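Local coordinates for Rep protein (Adeno-associated virus - 5, PDB 1M55) that probably nicks viral DNA at the replication origin as a metal-dependent endonuclease of the rolling-circle type, at residues E49-R60 with V79-L90. Residues are numbered along the deposited sequence; the frame is centred on the assembly and turned at random.
Sequences EQPQLTVADRIR and VQFEKGSEYFHL. With ZN (zinc ion), chain C.
The methyl of Ala56 sits over the middle of one face of the Phe81 ring, its CB 3.6 Å from the ring centroid, so the smallest bump on helix 50-60 meets the broadest surface of strand 79-83. With CG anti to the backbone N (chi1 -176°), the Phe81 ring continues from a CB already directed at the helix. There its outer corner enters the hollow made by one helical turn: Phe81 CE1 comes to 3.6 Å from Leu53 CA, and Phe81 CZ lies 3.7 Å from Gln52 O. Leu53 CD1 borders the hollow, touching Phe81 CD1.

One turn earlier the roles repeat with a longer side chain. Gln52, bent at chi2 (83°), lays its CG over the face of Phe88 at 3.7 Å from the ring centroid, with its amide stacked only 20° from the ring plane; Glu49 CG abuts the ring edge, 3.7 Å from Phe88 CE2. The Rep-family nuclease domain is built on a central antiparallel sheet flanked by helices, and here helix 50-71 covers one face of the strand pair. In the HUH motif, His89-Leu90-His91, both histidines bind a zinc ion with Glu82 while Leu90 points into the core, consistent with the catalytic metal site of HUH endonucleases.

Farther along the helix, Leu90 CD1 enters the notch bordered by Ala56 O and Ile59 CG2, the latter at 3.8 Å. The aliphatic part of Arg60 lies across Val79, Arg60 CG to Val79 CG1 4.1 Å, while its guanidinium grips Asp57 OD1 side-on through NE and NH2, and Trp166 offers it a cation-pi partner.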
ATOM      1  N   GLU A  49      -7.048 -11.681  -4.874  1.00  9.87           N
ATOM      2  CA  GLU A  49      -5.948 -12.595  -5.168  1.00  9.89           C
ATOM      3  C   GLU A  49      -5.133 -12.785  -3.888  1.00 10.22           C
ATOM      4  O   GLU A  49      -4.236 -11.996  -3.585  1.00  9.76           O
ATOM      5  CB  GLU A  49      -5.080 -12.025  -6.293  1.00 10.34           C
ATOM      6  CG  GLU A  49      -5.848 -11.731  -7.586  1.00 11.29           C
ATOM      7  CD  GLU A  49      -6.557 -12.949  -8.157  1.00 19.27           C
ATOM      8  OE1 GLU A  49      -6.070 -14.086  -7.969  1.00 18.00           O
ATOM      9  OE2 GLU A  49      -7.610 -12.768  -8.803  1.00 22.55           O
ATOM     10  N   GLN A  50      -5.429 -13.860  -3.163  1.00  9.87           N
ATOM     11  CA  GLN A  50      -4.781 -14.132  -1.884  1.00 10.11           C
ATOM     12  C   GLN A  50      -3.255 -14.247  -1.821  1.00  9.94           C
ATOM     13  O   GLN A  50      -2.638 -13.701  -0.899  1.00  9.26           O
ATOM     14  CB  GLN A  50      -5.472 -15.301  -1.175  1.00 10.58           C
ATOM     15  CG  GLN A  50      -6.907 -14.971  -0.753  1.00 10.60           C
ATOM     16  CD  GLN A  50      -7.591 -16.106  -0.005  1.00 15.25           C
ATOM     17  OE1 GLN A  50      -7.003 -16.720   0.892  1.00 14.77           O
ATOM     18  NE2 GLN A  50      -8.843 -16.379  -0.356  1.00 13.60           N
ATOM     19  N   PRO A  51      -2.617 -14.934  -2.790  1.00 10.21           N
ATOM     20  CA  PRO A  51      -1.153 -15.035  -2.725  1.00 10.02           C
ATOM     21  C   PRO A  51      -0.497 -13.654  -2.777  1.00  9.80           C
ATOM     22  O   PRO A  51       0.414 -13.353  -1.998  1.00 10.30           O
ATOM     23  CB  PRO A  51      -0.813 -15.866  -3.962  1.00 10.65           C
ATOM     24  CG  PRO A  51      -2.012 -16.751  -4.100  1.00 10.95           C
ATOM     25  CD  PRO A  51      -3.150 -15.780  -3.872  1.00 11.00           C
ATOM     26  N   GLN A  52      -0.988 -12.804  -3.676  1.00  8.52           N
ATOM     27  CA  GLN A  52      -0.460 -11.451  -3.813  1.00  7.71           C
ATOM     28  C   GLN A  52      -0.791 -10.616  -2.575  1.00  7.52           C
ATOM     29  O   GLN A  52       0.035  -9.827  -2.113  1.00  8.16           O
ATOM     30  CB  GLN A  52      -1.007 -10.783  -5.076  1.00  7.71           C
ATOM     31  CG  GLN A  52      -0.409 -11.316  -6.380  1.00 10.26           C
ATOM     32  CD  GLN A  52      -1.063 -12.595  -6.887  1.00 13.29           C
ATOM     33  OE1 GLN A  52      -1.994 -13.127  -6.281  1.00 10.06           O
ATOM     34  NE2 GLN A  52      -0.575 -13.088  -8.016  1.00 20.75           N
ATOM     35  N   LEU A  53      -1.993 -10.795  -2.035  1.00  7.43           N
ATOM     36  CA  LEU A  53      -2.408 -10.069  -0.837  1.00  7.19           C
ATOM     37  C   LEU A  53      -1.505 -10.438   0.345  1.00  7.43           C
ATOM     38  O   LEU A  53      -1.162  -9.589   1.170  1.00  7.75           O
ATOM     39  CB  LEU A  53      -3.868 -10.376  -0.503  1.00  7.20           C
ATOM     40  CG  LEU A  53      -4.438  -9.788   0.790  1.00  8.43           C
ATOM     41  CD1 LEU A  53      -4.271  -8.270   0.831  1.00  8.62           C
ATOM     42  CD2 LEU A  53      -5.903 -10.182   0.908  1.00  9.12           C
ATOM     43  N   THR A  54      -1.114 -11.705   0.412  1.00  6.98           N
ATOM     44  CA  THR A  54      -0.243 -12.179   1.481  1.00  7.19           C
ATOM     45  C   THR A  54       1.090 -11.428   1.449  1.00  7.56           C
ATOM     46  O   THR A  54       1.576 -10.965   2.489  1.00  7.99           O
ATOM     47  CB  THR A  54      -0.034 -13.710   1.373  1.00  7.47           C
ATOM     48  OG1 THR A  54      -1.297 -14.366   1.570  1.00  7.27           O
ATOM     49  CG2 THR A  54       0.963 -14.205   2.413  1.00  6.66           C
ATOM     50  N   VAL A  55       1.663 -11.273   0.260  1.00  6.89           N
ATOM     51  CA  VAL A  55       2.921 -10.540   0.123  1.00  7.20           C
ATOM     52  C   VAL A  55       2.681  -9.066   0.451  1.00  6.50           C
ATOM     53  O   VAL A  55       3.459  -8.447   1.183  1.00  7.01           O
ATOM     54  CB  VAL A  55       3.486 -10.618  -1.319  1.00  7.68           C
ATOM     55  CG1 VAL A  55       4.808  -9.866  -1.406  1.00  7.78           C
ATOM     56  CG2 VAL A  55       3.686 -12.052  -1.731  1.00  7.82           C
ATOM     57  N   ALA A  56       1.585  -8.525  -0.075  1.00  5.95           N
ATOM     58  CA  ALA A  56       1.229  -7.123   0.127  1.00  6.53           C
ATOM     59  C   ALA A  56       1.100  -6.731   1.597  1.00  6.66           C
ATOM     60  O   ALA A  56       1.633  -5.698   2.014  1.00  7.30           O
ATOM     61  CB  ALA A  56      -0.057  -6.799  -0.614  1.00  6.56           C
ATOM     62  N   ASP A  57       0.413  -7.551   2.388  1.00  5.96           N
ATOM     63  CA  ASP A  57       0.247  -7.227   3.802  1.00  6.37           C
ATOM     64  C   ASP A  57       1.578  -7.226   4.538  1.00  6.61           C
ATOM     65  O   ASP A  57       1.803  -6.381   5.410  1.00  6.64           O
ATOM     66  CB  ASP A  57      -0.720  -8.186   4.499  1.00  7.90           C
ATOM     67  CG  ASP A  57      -1.054  -7.742   5.921  1.00 11.07           C
ATOM     68  OD1 ASP A  57      -1.573  -6.617   6.095  1.00 10.93           O
ATOM     69  OD2 ASP A  57      -0.776  -8.507   6.865  1.00 12.52           O
ATOM     70  N   ARG A  58       2.454  -8.170   4.203  1.00  5.93           N
ATOM     71  CA  ARG A  58       3.751  -8.228   4.861  1.00  5.84           C
ATOM     72  C   ARG A  58       4.559  -6.989   4.488  1.00  6.01           C
ATOM     73  O   ARG A  58       5.206  -6.381   5.347  1.00  7.19           O
ATOM     74  CB  ARG A  58       4.507  -9.503   4.490  1.00  6.30           C
ATOM     75  CG  ARG A  58       5.800  -9.716   5.284  1.00  7.65           C
ATOM     76  CD  ARG A  58       5.561  -9.718   6.800  1.00  8.77           C
ATOM     77  NE  ARG A  58       4.530 -10.672   7.201  1.00  7.98           N
ATOM     78  CZ  ARG A  58       4.727 -11.977   7.355  1.00  9.07           C
ATOM     79  NH1 ARG A  58       5.931 -12.506   7.156  1.00  8.80           N
ATOM     80  NH2 ARG A  58       3.704 -12.766   7.659  1.00  8.68           N
ATOM     81  N   ILE A  59       4.502  -6.597   3.217  1.00  6.06           N
ATOM     82  CA  ILE A  59       5.212  -5.405   2.761  1.00  5.85           C
ATOM     83  C   ILE A  59       4.681  -4.193   3.529  1.00  6.11           C
ATOM     84  O   ILE A  59       5.458  -3.389   4.051  1.00  6.84           O
ATOM     85  CB  ILE A  59       5.007  -5.166   1.242  1.00  5.94           C
ATOM     86  CG1 ILE A  59       5.770  -6.213   0.433  1.00  6.94           C
ATOM     87  CG2 ILE A  59       5.464  -3.756   0.845  1.00  6.25           C
ATOM     88  CD1 ILE A  59       5.541  -6.097  -1.069  1.00  9.09           C
ATOM     89  N   ARG A  60       3.359  -4.076   3.600  1.00  6.04           N
ATOM     90  CA  ARG A  60       2.723  -2.967   4.299  1.00  7.15           C
ATOM     91  C   ARG A  60       3.197  -2.848   5.745  1.00  7.23           C
ATOM     92  O   ARG A  60       3.613  -1.770   6.181  1.00  7.77           O
ATOM     93  CB  ARG A  60       1.201  -3.120   4.276  1.00  8.88           C
ATOM     94  CG  ARG A  60       0.494  -2.064   5.092  1.00 13.09           C
ATOM     95  CD  ARG A  60      -0.952  -2.409   5.308  1.00 13.58           C
ATOM     96  NE  ARG A  60      -1.158  -3.577   6.166  1.00 12.25           N
ATOM     97  CZ  ARG A  60      -1.393  -3.514   7.474  1.00 11.09           C
ATOM     98  NH1 ARG A  60      -1.431  -2.338   8.096  1.00 11.19           N
ATOM     99  NH2 ARG A  60      -1.697  -4.616   8.143  1.00 12.04           N
ATOM    100  N   VAL A  79      -3.489   2.671   3.356  1.00  6.21           N
ATOM    101  CA  VAL A  79      -2.812   1.864   2.353  1.00  6.32           C
ATOM    102  C   VAL A  79      -3.844   1.082   1.559  1.00  6.41           C
ATOM    103  O   VAL A  79      -4.700   0.405   2.137  1.00  6.41           O
ATOM    104  CB  VAL A  79      -1.832   0.873   3.031  1.00  6.52           C
ATOM    105  CG1 VAL A  79      -1.131   0.003   1.994  1.00  6.47           C
ATOM    106  CG2 VAL A  79      -0.804   1.635   3.861  1.00  6.67           C
ATOM    107  N   GLN A  80      -3.791   1.202   0.239  1.00  6.34           N
ATOM    108  CA  GLN A  80      -4.726   0.484  -0.612  1.00  6.75           C
ATOM    109  C   GLN A  80      -3.990  -0.424  -1.596  1.00  7.20           C
ATOM    110  O   GLN A  80      -3.085   0.018  -2.308  1.00  7.31           O
ATOM    111  CB  GLN A  80      -5.646   1.458  -1.354  1.00  7.39           C
ATOM    112  CG  GLN A  80      -6.693   0.770  -2.210  1.00  6.40           C
ATOM    113  CD  GLN A  80      -7.870   1.669  -2.504  1.00  7.80           C
ATOM    114  OE1 GLN A  80      -8.680   1.943  -1.628  1.00  8.23           O
ATOM    115  NE2 GLN A  80      -7.970   2.133  -3.741  1.00  7.61           N
ATOM    116  N   PHE A  81      -4.353  -1.704  -1.579  1.00  7.08           N
ATOM    117  CA  PHE A  81      -3.768  -2.716  -2.457  1.00  7.02           C
ATOM    118  C   PHE A  81      -4.652  -2.831  -3.702  1.00  7.53           C
ATOM    119  O   PHE A  81      -5.868  -3.041  -3.598  1.00  7.54           O
ATOM    120  CB  PHE A  81      -3.694  -4.060  -1.721  1.00  7.04           C
ATOM    121  CG  PHE A  81      -3.013  -5.151  -2.503  1.00  7.38           C
ATOM    122  CD1 PHE A  81      -3.539  -6.439  -2.519  1.00  8.51           C
ATOM    123  CD2 PHE A  81      -1.857  -4.890  -3.234  1.00  7.58           C
ATOM    124  CE1 PHE A  81      -2.924  -7.452  -3.258  1.00  8.29           C
ATOM    125  CE2 PHE A  81      -1.236  -5.899  -3.974  1.00  8.07           C
ATOM    126  CZ  PHE A  81      -1.774  -7.180  -3.984  1.00  7.96           C
ATOM    127  N   GLU A  82      -4.035  -2.707  -4.872  1.00  7.13           N
ATOM    128  CA  GLU A  82      -4.762  -2.763  -6.136  1.00  7.61           C
ATOM    129  C   GLU A  82      -4.130  -3.689  -7.166  1.00  8.25           C
ATOM    130  O   GLU A  82      -2.929  -3.968  -7.130  1.00  8.27           O
ATOM    131  CB  GLU A  82      -4.849  -1.362  -6.757  1.00  7.79           C
ATOM    132  CG  GLU A  82      -5.623  -0.343  -5.938  1.00  9.07           C
ATOM    133  CD  GLU A  82      -5.555   1.056  -6.521  1.00 10.90           C
ATOM    134  OE1 GLU A  82      -5.004   1.233  -7.629  1.00 10.28           O
ATOM    135  OE2 GLU A  82      -6.053   1.990  -5.869  1.00 10.71           O
ATOM    136  N   LYS A  83      -4.966  -4.150  -8.090  1.00  9.29           N
ATOM    137  CA  LYS A  83      -4.538  -5.000  -9.191  1.00  9.40           C
ATOM    138  C   LYS A  83      -4.562  -4.055 -10.395  1.00 10.33           C
ATOM    139  O   LYS A  83      -5.630  -3.756 -10.938  1.00 10.59           O
ATOM    140  CB  LYS A  83      -5.529  -6.148  -9.386  1.00  9.61           C
ATOM    141  CG  LYS A  83      -5.176  -7.112 -10.500  1.00 12.13           C
ATOM    142  CD  LYS A  83      -6.198  -8.244 -10.571  1.00 15.89           C
ATOM    143  CE  LYS A  83      -5.724  -9.378 -11.478  1.00 21.90           C
ATOM    144  NZ  LYS A  83      -5.519  -8.933 -12.885  1.00 23.28           N
ATOM    145  N   GLY A  84      -3.404  -3.497 -10.727  1.00 10.61           N
ATOM    146  CA  GLY A  84      -3.315  -2.582 -11.847  1.00 11.92           C
ATOM    147  C   GLY A  84      -3.258  -3.299 -13.179  1.00 13.95           C
ATOM    148  O   GLY A  84      -3.323  -4.532 -13.238  1.00 14.12           O
ATOM    149  N   SER A  85      -3.119  -2.535 -14.257  1.00 15.08           N
ATOM    150  CA  SER A  85      -3.048  -3.121 -15.588  1.00 16.56           C
ATOM    151  C   SER A  85      -1.762  -3.931 -15.770  1.00 16.79           C
ATOM    152  O   SER A  85      -1.762  -4.961 -16.448  1.00 17.86           O
ATOM    153  CB  SER A  85      -3.139  -2.025 -16.649  1.00 18.32           C
ATOM    154  OG  SER A  85      -2.310  -0.930 -16.297  1.00 22.64           O
ATOM    155  N   GLU A  86      -0.674  -3.464 -15.154  1.00 15.07           N
ATOM    156  CA  GLU A  86       0.623  -4.132 -15.248  1.00 14.54           C
ATOM    157  C   GLU A  86       1.100  -4.796 -13.962  1.00 14.03           C
ATOM    158  O   GLU A  86       1.764  -5.833 -14.010  1.00 14.03           O
ATOM    159  CB  GLU A  86       1.715  -3.148 -15.699  1.00 16.03           C
ATOM    160  CG  GLU A  86       1.839  -2.932 -17.202  1.00 26.80           C
ATOM    161  CD  GLU A  86       0.671  -2.163 -17.784  1.00 43.96           C
ATOM    162  OE1 GLU A  86       0.580  -0.940 -17.541  1.00 45.83           O
ATOM    163  OE2 GLU A  86      -0.159  -2.785 -18.480  1.00 48.02           O
ATOM    164  N   TYR A  87       0.801  -4.190 -12.817  1.00 12.78           N
ATOM    165  CA  TYR A  87       1.273  -4.736 -11.548  1.00 12.30           C
ATOM    166  C   TYR A  87       0.298  -4.639 -10.400  1.00 10.69           C
ATOM    167  O   TYR A  87      -0.562  -3.758 -10.366  1.00 10.63           O
ATOM    168  CB  TYR A  87       2.513  -3.965 -11.076  1.00 13.49           C
ATOM    169  CG  TYR A  87       3.661  -3.902 -12.045  1.00 15.07           C
ATOM    170  CD1 TYR A  87       3.789  -2.833 -12.927  1.00 16.12           C
ATOM    171  CD2 TYR A  87       4.635  -4.898 -12.065  1.00 16.10           C
ATOM    172  CE1 TYR A  87       4.862  -2.755 -13.801  1.00 19.12           C
ATOM    173  CE2 TYR A  87       5.716  -4.830 -12.938  1.00 17.76           C
ATOM    174  CZ  TYR A  87       5.819  -3.756 -13.802  1.00 20.53           C
ATOM    175  OH  TYR A  87       6.886  -3.664 -14.663  1.00 24.78           O
ATOM    176  N   PHE A  88       0.446  -5.556  -9.453  1.00  9.29           N
ATOM    177  CA  PHE A  88      -0.324  -5.494  -8.222  1.00  8.30           C
ATOM    178  C   PHE A  88       0.525  -4.450  -7.496  1.00  7.50           C
ATOM    179  O   PHE A  88       1.762  -4.491  -7.566  1.00  7.39           O
ATOM    180  CB  PHE A  88      -0.260  -6.819  -7.468  1.00  8.23           C
ATOM    181  CG  PHE A  88      -1.195  -7.858  -7.998  1.00  8.46           C
ATOM    182  CD1 PHE A  88      -0.813  -8.691  -9.045  1.00  8.87           C
ATOM    183  CD2 PHE A  88      -2.468  -8.002  -7.451  1.00  8.40           C
ATOM    184  CE1 PHE A  88      -1.687  -9.656  -9.540  1.00  9.34           C
ATOM    185  CE2 PHE A  88      -3.352  -8.964  -7.937  1.00  8.99           C
ATOM    186  CZ  PHE A  88      -2.960  -9.794  -8.984  1.00  9.19           C
ATOM    187  N   HIS A  89      -0.106  -3.494  -6.833  1.00  6.86           N
ATOM    188  CA  HIS A  89       0.670  -2.460  -6.169  1.00  6.69           C
ATOM    189  C   HIS A  89      -0.060  -1.860  -4.990  1.00  6.52           C
ATOM    190  O   HIS A  89      -1.281  -1.987  -4.866  1.00  7.53           O
ATOM    191  CB  HIS A  89       1.042  -1.356  -7.171  1.00  6.88           C
ATOM    192  CG  HIS A  89      -0.142  -0.702  -7.810  1.00  7.40           C
ATOM    193  ND1 HIS A  89      -0.847  -1.242  -8.865  1.00  7.84           N
ATOM    194  CD2 HIS A  89      -0.788   0.446  -7.484  1.00  7.70           C
ATOM    195  CE1 HIS A  89      -1.878  -0.431  -9.133  1.00  7.83           C
ATOM    196  NE2 HIS A  89      -1.881   0.606  -8.319  1.00  7.60           N
ATOM    197  N   LEU A  90       0.706  -1.209  -4.127  1.00  6.09           N
ATOM    198  CA  LEU A  90       0.170  -0.569  -2.938  1.00  6.71           C
ATOM    199  C   LEU A  90       0.323   0.941  -2.996  1.00  7.43           C
ATOM    200  O   LEU A  90       1.410   1.443  -3.304  1.00  8.02           O
ATOM    201  CB  LEU A  90       0.930  -1.050  -1.695  1.00  7.06           C
ATOM    202  CG  LEU A  90       0.790  -2.501  -1.235  1.00  7.76           C
ATOM    203  CD1 LEU A  90       2.003  -2.893  -0.407  1.00  8.19           C
ATOM    204  CD2 LEU A  90      -0.500  -2.673  -0.451  1.00  7.28           C
TER
HETATM  205 ZN    ZN C 202      -3.239   2.141  -8.228  1.00  9.85          ZN